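Local structure of BlEst2 (Bacillus licheniformis, 6WPX) at residues L153-Y158 with L179-M184; S159-W164 with S410-R415; P290-G295 with T466-I471. The protein probably hydrolyses ester bonds as an esterase or lipase, captured here in its propeptide form, whose C-terminal domain has autoinhibitory effects. One frame throughout, in Å; residues are numbered along the deposited sequence.

Contact 1 (L153-Y158 with L179-M184)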
# COMPACT_ATOMS: atom_id res chain seq x y z
N LEU A 153 1.69 -3.27 0.12
CA LEU A 153 2.95 -2.93 -0.55
C LEU A 153 3.97 -2.46 0.48
O LEU A 153 5.16 -2.77 0.35
CB LEU A 153 2.71 -1.89 -1.63
CG LEU A 153 1.98 -2.43 -2.88
CD1 LEU A 153 1.52 -1.27 -3.78
CD2 LEU A 153 2.91 -3.41 -3.67
N ALA A 154 3.51 -1.75 1.55
CA ALA A 154 4.41 -1.38 2.64
C ALA A 154 4.81 -2.66 3.38
O ALA A 154 5.97 -2.79 3.74
CB ALA A 154 3.75 -0.39 3.59
N ASP A 155 3.87 -3.64 3.55
CA ASP A 155 4.18 -4.92 4.19
C ASP A 155 5.26 -5.62 3.40
O ASP A 155 6.19 -6.18 3.99
CB ASP A 155 2.97 -5.84 4.26
CG ASP A 155 1.87 -5.31 5.13
OD1 ASP A 155 2.11 -4.32 5.85
OD2 ASP A 155 0.78 -5.92 5.13
N LEU A 156 5.14 -5.57 2.07
CA LEU A 156 6.11 -6.15 1.14
C LEU A 156 7.47 -5.49 1.30
O LEU A 156 8.47 -6.21 1.44
CB LEU A 156 5.62 -6.08 -0.33
CG LEU A 156 6.61 -6.53 -1.41
CD1 LEU A 156 6.92 -8.04 -1.29
CD2 LEU A 156 6.07 -6.20 -2.81
N ALA A 157 7.53 -4.14 1.29
CA ALA A 157 8.76 -3.36 1.44
C ALA A 157 9.55 -3.69 2.72
O ALA A 157 10.77 -3.59 2.74
CB ALA A 157 8.44 -1.87 1.43
N TYR A 158 8.83 -4.00 3.81
CA TYR A 158 9.43 -4.32 5.10
C TYR A 158 9.69 -5.82 5.31
O TYR A 158 10.15 -6.22 6.38
CB TYR A 158 8.55 -3.73 6.22
CG TYR A 158 8.87 -2.28 6.43
CD1 TYR A 158 8.35 -1.30 5.58
CD2 TYR A 158 9.79 -1.88 7.40
CE1 TYR A 158 8.70 0.04 5.71
CE2 TYR A 158 10.16 -0.54 7.54
CZ TYR A 158 9.60 0.41 6.69
OH TYR A 158 9.94 1.73 6.83
N LEU A 179 2.72 2.69 7.53
CA LEU A 179 1.73 2.20 6.56
C LEU A 179 1.57 0.67 6.55
O LEU A 179 0.66 0.17 5.89
CB LEU A 179 2.04 2.73 5.15
CG LEU A 179 1.90 4.26 4.97
CD1 LEU A 179 2.38 4.67 3.61
CD2 LEU A 179 0.46 4.70 5.17
N GLN A 180 2.44 -0.07 7.27
CA GLN A 180 2.30 -1.53 7.36
C GLN A 180 0.91 -1.86 7.93
O GLN A 180 0.41 -1.13 8.80
CB GLN A 180 3.38 -2.14 8.26
CG GLN A 180 4.76 -2.04 7.64
CD GLN A 180 5.83 -2.44 8.61
OE1 GLN A 180 6.30 -3.60 8.62
NE2 GLN A 180 6.27 -1.50 9.43
N THR A 181 0.28 -2.92 7.43
CA THR A 181 -1.09 -3.27 7.84
C THR A 181 -1.18 -3.64 9.32
O THR A 181 -2.21 -3.39 9.95
CB THR A 181 -1.71 -4.35 6.94
OG1 THR A 181 -0.90 -5.52 7.01
CG2 THR A 181 -1.86 -3.90 5.51
N GLY A 182 -0.12 -4.22 9.87
CA GLY A 182 -0.09 -4.57 11.29
C GLY A 182 -0.12 -3.31 12.13
O GLY A 182 -0.86 -3.23 13.11
N PHE A 183 0.70 -2.32 11.75
CA PHE A 183 0.80 -1.01 12.44
C PHE A 183 -0.52 -0.27 12.28
O PHE A 183 -1.02 0.29 13.26
CB PHE A 183 1.93 -0.18 11.79
CG PHE A 183 2.37 1.02 12.59
CD1 PHE A 183 1.68 2.23 12.51
CD2 PHE A 183 3.47 0.94 13.45
CE1 PHE A 183 2.09 3.34 13.26
CE2 PHE A 183 3.89 2.06 14.18
CZ PHE A 183 3.20 3.25 14.07
N MET A 184 -1.10 -0.27 11.07
CA MET A 184 -2.38 0.40 10.86
C MET A 184 -3.51 -0.30 11.58
O MET A 184 -4.42 0.39 12.01
CB MET A 184 -2.67 0.61 9.37
CG MET A 184 -1.81 1.72 8.74
SD MET A 184 -1.90 3.31 9.58
CE MET A 184 -3.65 3.67 9.47
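Asp155, on the short helix 152-157, meets the N-terminal end of helix 181-191 with its CA atom 5.0 Å from the CA of Gln180, the N-cap residue of that helix. Both helices belong to the helical part of what is, by family, an alpha/beta-hydrolase domain. The Asp155 carboxylate grips Thr181 twice, each oxygen using its syn lone pair: OD1 takes Thr181 N at 2.8 Å (N-H...O 160°), while OD2 takes Thr181 OG1 at 2.6 Å. Thr181 OG1 sits between its own backbone N and carbonyl carbon (chi1 60°), which brings the hydroxyl beside the amide, so that one carboxylate serves both. With an alanine here, Thr181 N and OG1 would probably lose their shared acceptor, and the start of helix 181-191 its tie to helix 152-157. Ser470, on strand 462-473, adds a weak bond to Asp155 OD1. Alongside, Ala154 CB packs on Leu179 CB at 3.9 Å. The extended Gln180 chain lays its amide over one face of the Tyr158 ring, the planes 24° apart, and NE2 is held by Tyr177 O; the amide oxygen OE1 comes to 3.3 Å from Tyr158 CB.

Contact 2 (S159-W164 with S410-R415)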
# COMPACT_ATOMS: atom_id res chain seq x y z
N SER A 159 9.45 -6.63 4.29
CA SER A 159 9.62 -8.08 4.40
C SER A 159 11.05 -8.53 4.12
O SER A 159 11.84 -7.76 3.58
CB SER A 159 8.61 -8.82 3.53
OG SER A 159 8.98 -8.73 2.16
N ASN A 160 11.39 -9.75 4.55
CA ASN A 160 12.74 -10.29 4.39
C ASN A 160 13.26 -10.24 2.97
O ASN A 160 14.36 -9.75 2.78
CB ASN A 160 12.82 -11.73 4.95
CG ASN A 160 12.80 -11.73 6.45
OD1 ASN A 160 11.79 -11.43 7.07
ND2 ASN A 160 13.93 -12.04 7.07
N TRP A 161 12.51 -10.75 1.98
CA TRP A 161 13.03 -10.76 0.60
C TRP A 161 13.28 -9.38 0.03
O TRP A 161 14.16 -9.24 -0.81
CB TRP A 161 12.15 -11.58 -0.35
CG TRP A 161 12.10 -13.06 -0.07
CD1 TRP A 161 10.99 -13.82 0.17
CD2 TRP A 161 13.21 -13.98 -0.10
NE1 TRP A 161 11.34 -15.14 0.34
CE2 TRP A 161 12.70 -15.26 0.19
CE3 TRP A 161 14.60 -13.82 -0.28
CZ2 TRP A 161 13.52 -16.39 0.27
CZ3 TRP A 161 15.41 -14.94 -0.19
CH2 TRP A 161 14.87 -16.20 0.08
N ALA A 162 12.53 -8.35 0.49
CA ALA A 162 12.63 -6.96 0.02
C ALA A 162 13.74 -6.16 0.69
O ALA A 162 13.93 -5.01 0.34
CB ALA A 162 11.29 -6.25 0.25
N GLY A 163 14.45 -6.77 1.65
CA GLY A 163 15.50 -6.15 2.45
C GLY A 163 16.56 -5.41 1.66
O GLY A 163 16.84 -4.23 1.92
N TRP A 164 17.16 -6.10 0.68
CA TRP A 164 18.22 -5.54 -0.16
C TRP A 164 17.74 -4.37 -1.00
O TRP A 164 18.38 -3.32 -1.01
CB TRP A 164 18.86 -6.63 -1.02
CG TRP A 164 19.44 -7.76 -0.21
CD1 TRP A 164 20.71 -7.84 0.28
CD2 TRP A 164 18.77 -8.95 0.22
NE1 TRP A 164 20.88 -9.04 0.94
CE2 TRP A 164 19.70 -9.73 0.94
CE3 TRP A 164 17.45 -9.43 0.08
CZ2 TRP A 164 19.37 -10.96 1.51
CZ3 TRP A 164 17.13 -10.65 0.64
CH2 TRP A 164 18.08 -11.41 1.34
N SER A 410 9.11 -22.76 5.12
CA SER A 410 10.32 -22.20 5.72
C SER A 410 10.01 -20.75 6.11
O SER A 410 9.35 -20.03 5.35
CB SER A 410 11.51 -22.30 4.77
OG SER A 410 11.28 -21.54 3.60
N VAL A 411 10.36 -20.35 7.32
CA VAL A 411 10.06 -19.03 7.86
C VAL A 411 11.28 -18.10 7.92
O VAL A 411 12.33 -18.50 8.43
CB VAL A 411 9.37 -19.18 9.24
CG1 VAL A 411 9.13 -17.82 9.90
CG2 VAL A 411 8.06 -19.94 9.10
N ARG A 412 11.13 -16.87 7.41
CA ARG A 412 12.09 -15.77 7.47
C ARG A 412 11.32 -14.63 8.12
O ARG A 412 10.16 -14.41 7.77
CB ARG A 412 12.58 -15.35 6.08
CG ARG A 412 13.68 -16.24 5.54
CD ARG A 412 13.89 -16.08 4.04
NE ARG A 412 14.65 -17.22 3.54
CZ ARG A 412 15.97 -17.22 3.39
NH1 ARG A 412 16.59 -18.33 3.00
NH2 ARG A 412 16.68 -16.13 3.62
N SER A 413 11.90 -13.99 9.13
CA SER A 413 11.19 -12.92 9.81
C SER A 413 12.10 -11.76 10.22
O SER A 413 13.32 -11.91 10.31
CB SER A 413 10.43 -13.46 11.02
OG SER A 413 11.36 -14.01 11.94
N ILE A 414 11.49 -10.58 10.39
CA ILE A 414 12.15 -9.37 10.89
C ILE A 414 11.23 -8.77 11.95
O ILE A 414 10.03 -8.63 11.71
CB ILE A 414 12.51 -8.28 9.83
CG1 ILE A 414 13.32 -8.84 8.65
CG2 ILE A 414 13.29 -7.12 10.48
CD1 ILE A 414 13.29 -7.93 7.35
N ARG A 415 11.81 -8.42 13.10
CA ARG A 415 11.11 -7.71 14.16
C ARG A 415 11.78 -6.34 14.27
O ARG A 415 13.00 -6.24 14.41
CB ARG A 415 11.13 -8.47 15.49
CG ARG A 415 10.26 -7.79 16.55
CD ARG A 415 10.34 -8.45 17.90
NE ARG A 415 11.72 -8.65 18.36
CZ ARG A 415 12.40 -7.76 19.08
NH1 ARG A 415 11.83 -6.62 19.45
NH2 ARG A 415 13.65 -8.01 19.44
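Asn160 and Trp161, in a type I beta turn running from Asn160 to Gly163, settle on strand 407-417 and between them take up Arg412, Ser413 and Ile414. The turn follows helix 152-157 of the alpha/beta-hydrolase part and the strand belongs to the C-terminal antiparallel sheet, so the contact joins the two. The Asn160 side chain drops onto the strand backbone. Its CG stands anti to the carbonyl carbon and beside the backbone N (chi1 -73°), which directs the amide at Ser413: ND2 gives a weak, long but fairly straight hydrogen bond to Ser413 O, 3.3 Å with an N-H...O angle of 161°, and OD1 rests 3.2 Å from Ser413 CA. The amide lies between two neighbours on the same strand, with Arg412 CB 3.6 Å from Asn160 CG and Ile414 CG1 3.4 Å from Asn160 OD1.

Trp161 carries the second half of the contact. Arg412 runs extended as far as NE across one face of the indole six-membered ring, where CD makes a CH-pi contact near the rim. Beyond it the guanidinium lies at a shallow tilt over the rim of the ring, the planes 25° apart, with Trp161 CH2 over the guanidinium centre, 3.6 Å from Arg412 CZ.

Farther out, Asp452 on the adjoining strand 445-456 accepts Trp161 NE1 with OD2, which probably sets the rotation of the indole. The strand is itself held on both sides: Arg412 and Ile414 pair through the backbone with Thr450 and Ser448, Ser413 with Lys425. Ser159 OG binds Leu156 O, anchoring the entry to the turn, and the turn closes through Gly163 N bonded to Asn160 O at 3.2 Å.

Contact 3 (P290-G295 with T466-I471)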
# COMPACT_ATOMS: atom_id res chain seq x y z
N PRO A 290 1.57 -14.80 -4.07
CA PRO A 290 2.68 -14.68 -5.03
C PRO A 290 3.76 -15.71 -4.70
O PRO A 290 3.65 -16.46 -3.74
CB PRO A 290 3.21 -13.27 -4.73
CG PRO A 290 3.06 -13.14 -3.21
CD PRO A 290 1.84 -14.01 -2.84
N PHE A 291 4.84 -15.68 -5.47
CA PHE A 291 6.10 -16.36 -5.20
C PHE A 291 7.08 -15.21 -5.21
O PHE A 291 7.05 -14.38 -6.13
CB PHE A 291 6.48 -17.41 -6.27
CG PHE A 291 7.88 -17.94 -6.01
CD1 PHE A 291 8.13 -18.82 -4.96
CD2 PHE A 291 8.95 -17.53 -6.79
CE1 PHE A 291 9.41 -19.32 -4.73
CE2 PHE A 291 10.24 -18.03 -6.57
CZ PHE A 291 10.46 -18.92 -5.54
N ILE A 292 7.92 -15.14 -4.17
CA ILE A 292 8.83 -14.01 -4.00
C ILE A 292 10.23 -14.42 -3.63
O ILE A 292 10.43 -15.26 -2.76
CB ILE A 292 8.29 -13.01 -2.91
CG1 ILE A 292 6.85 -12.54 -3.19
CG2 ILE A 292 9.22 -11.81 -2.67
CD1 ILE A 292 6.19 -11.87 -2.01
N ARG A 293 11.22 -13.74 -4.25
CA ARG A 293 12.64 -13.84 -3.93
C ARG A 293 13.24 -12.44 -3.95
O ARG A 293 12.65 -11.51 -4.47
CB ARG A 293 13.40 -14.81 -4.86
CG ARG A 293 13.07 -16.30 -4.63
CD ARG A 293 13.58 -16.81 -3.29
NE ARG A 293 13.28 -18.24 -3.06
CZ ARG A 293 12.18 -18.69 -2.46
NH1 ARG A 293 11.23 -17.86 -2.08
NH2 ARG A 293 12.01 -19.99 -2.27
N GLY A 294 14.39 -12.29 -3.33
CA GLY A 294 15.11 -11.04 -3.28
C GLY A 294 16.58 -11.29 -3.03
O GLY A 294 16.97 -12.40 -2.66
N GLY A 295 17.39 -10.27 -3.20
CA GLY A 295 18.82 -10.41 -2.99
C GLY A 295 19.56 -9.31 -3.70
O GLY A 295 18.99 -8.26 -4.00
N THR A 466 4.72 -17.69 -1.53
CA THR A 466 5.34 -16.94 -0.44
C THR A 466 4.26 -16.09 0.20
O THR A 466 3.66 -15.25 -0.47
CB THR A 466 6.47 -16.05 -0.96
OG1 THR A 466 7.29 -16.78 -1.88
CG2 THR A 466 7.32 -15.51 0.17
N ILE A 467 4.02 -16.32 1.49
CA ILE A 467 3.02 -15.58 2.25
C ILE A 467 3.75 -14.59 3.12
O ILE A 467 4.70 -14.96 3.80
CB ILE A 467 2.13 -16.54 3.09
CG1 ILE A 467 1.41 -17.55 2.14
CG2 ILE A 467 1.11 -15.75 3.98
CD1 ILE A 467 0.63 -18.63 2.82
N ILE A 468 3.31 -13.33 3.09
CA ILE A 468 3.85 -12.27 3.94
C ILE A 468 2.79 -11.85 4.96
O ILE A 468 1.68 -11.48 4.58
CB ILE A 468 4.38 -11.07 3.11
CG1 ILE A 468 5.63 -11.50 2.31
CG2 ILE A 468 4.67 -9.84 4.03
CD1 ILE A 468 6.04 -10.53 1.32
N ARG A 469 3.15 -11.90 6.24
CA ARG A 469 2.28 -11.47 7.34
C ARG A 469 2.92 -10.28 8.03
O ARG A 469 4.14 -10.26 8.26
CB ARG A 469 2.07 -12.61 8.34
CG ARG A 469 1.34 -13.82 7.76
CD ARG A 469 1.26 -14.94 8.77
NE ARG A 469 0.38 -14.61 9.89
CZ ARG A 469 0.26 -15.35 10.99
NH1 ARG A 469 0.98 -16.45 11.14
NH2 ARG A 469 -0.57 -14.98 11.95
N SER A 470 2.09 -9.29 8.35
CA SER A 470 2.44 -8.06 9.03
C SER A 470 1.73 -8.05 10.37
O SER A 470 0.50 -8.04 10.41
CB SER A 470 1.99 -6.86 8.20
OG SER A 470 2.35 -5.64 8.83
N ILE A 471 2.48 -8.06 11.45
CA ILE A 471 1.92 -8.14 12.81
C ILE A 471 2.51 -7.11 13.72
O ILE A 471 3.73 -7.06 13.88
CB ILE A 471 2.06 -9.58 13.41
CG1 ILE A 471 1.49 -10.67 12.46
CG2 ILE A 471 1.41 -9.68 14.82
CD1 ILE A 471 1.90 -12.08 12.72
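Two hydrogen bonds, one through the backbone N and one through the side chain, tie Thr466 to segment 290-295. Its backbone N donates to Pro290 O at 2.7 Å, from a position tilted out of the carbonyl plane. In return the side chain accepts: Ile292 N reaches Thr466 OG1 at 2.9 Å, with an N-H...O angle of 154°. The hydroxyl gets there because OG1 is anti to the carbonyl carbon and beside the backbone N (chi1 -45°). It thus takes the part that the threonine's own carbonyl would play in a parallel strand pair. Thr466 OG1 is also hydrogen-bonded to Asp452 OD1, so the hydroxyl has two partners.

Strand 290-297 is the edge of one antiparallel sheet and strand 462-473 lies inside another; the two segments run 82° apart, so they meet near their N-terminal ends and diverge from there.

Charge gathers round the same Asp452 oxygen: Arg293 NH1 forms a salt bridge with it and also donates to Ile292 O at 2.8 Å. The bent Arg293 chain turns one guanidinium face to Phe291 CZ, which lies over its centre, 3.5 Å above the plane.

Apolar contacts are fewer. Ile292 and Ile468 cross at about a right angle and touch through their ends, CD1 to CD1 at 3.6 Å, and Ile292 CB stands 4.0 Å from Thr466 CB. Separately, the pyrrolidine ring of Pro290 closely approaches a main-chain carbonyl, its CD 3.2 Å from Thr466 O.

The three contacts adjoin one another where helices 152-157 and 181-191 and the turn after 152-157 meet the later sheets. The centres of contacts 2 and 3 lie about 7 Å apart; both reach the sheet containing strands 407-417 and 462-473, and Asp452 serves both, one oxygen to each. Contact 1, about 12 Å centre to centre from contact 3, is joined to it by Ser470, whose OG is 3.0 Å from Gly182 N. Contact 1 lies about 13 Å from contact 2, centre to centre, and Tyr158 O packs 3.7 Å from Ile414 CD1. Of the three, contact 2 itself spans the hydrolase part and the C-terminal sheet; contact 1 lies within the hydrolase part, and contact 3 joins two C-terminal sheets.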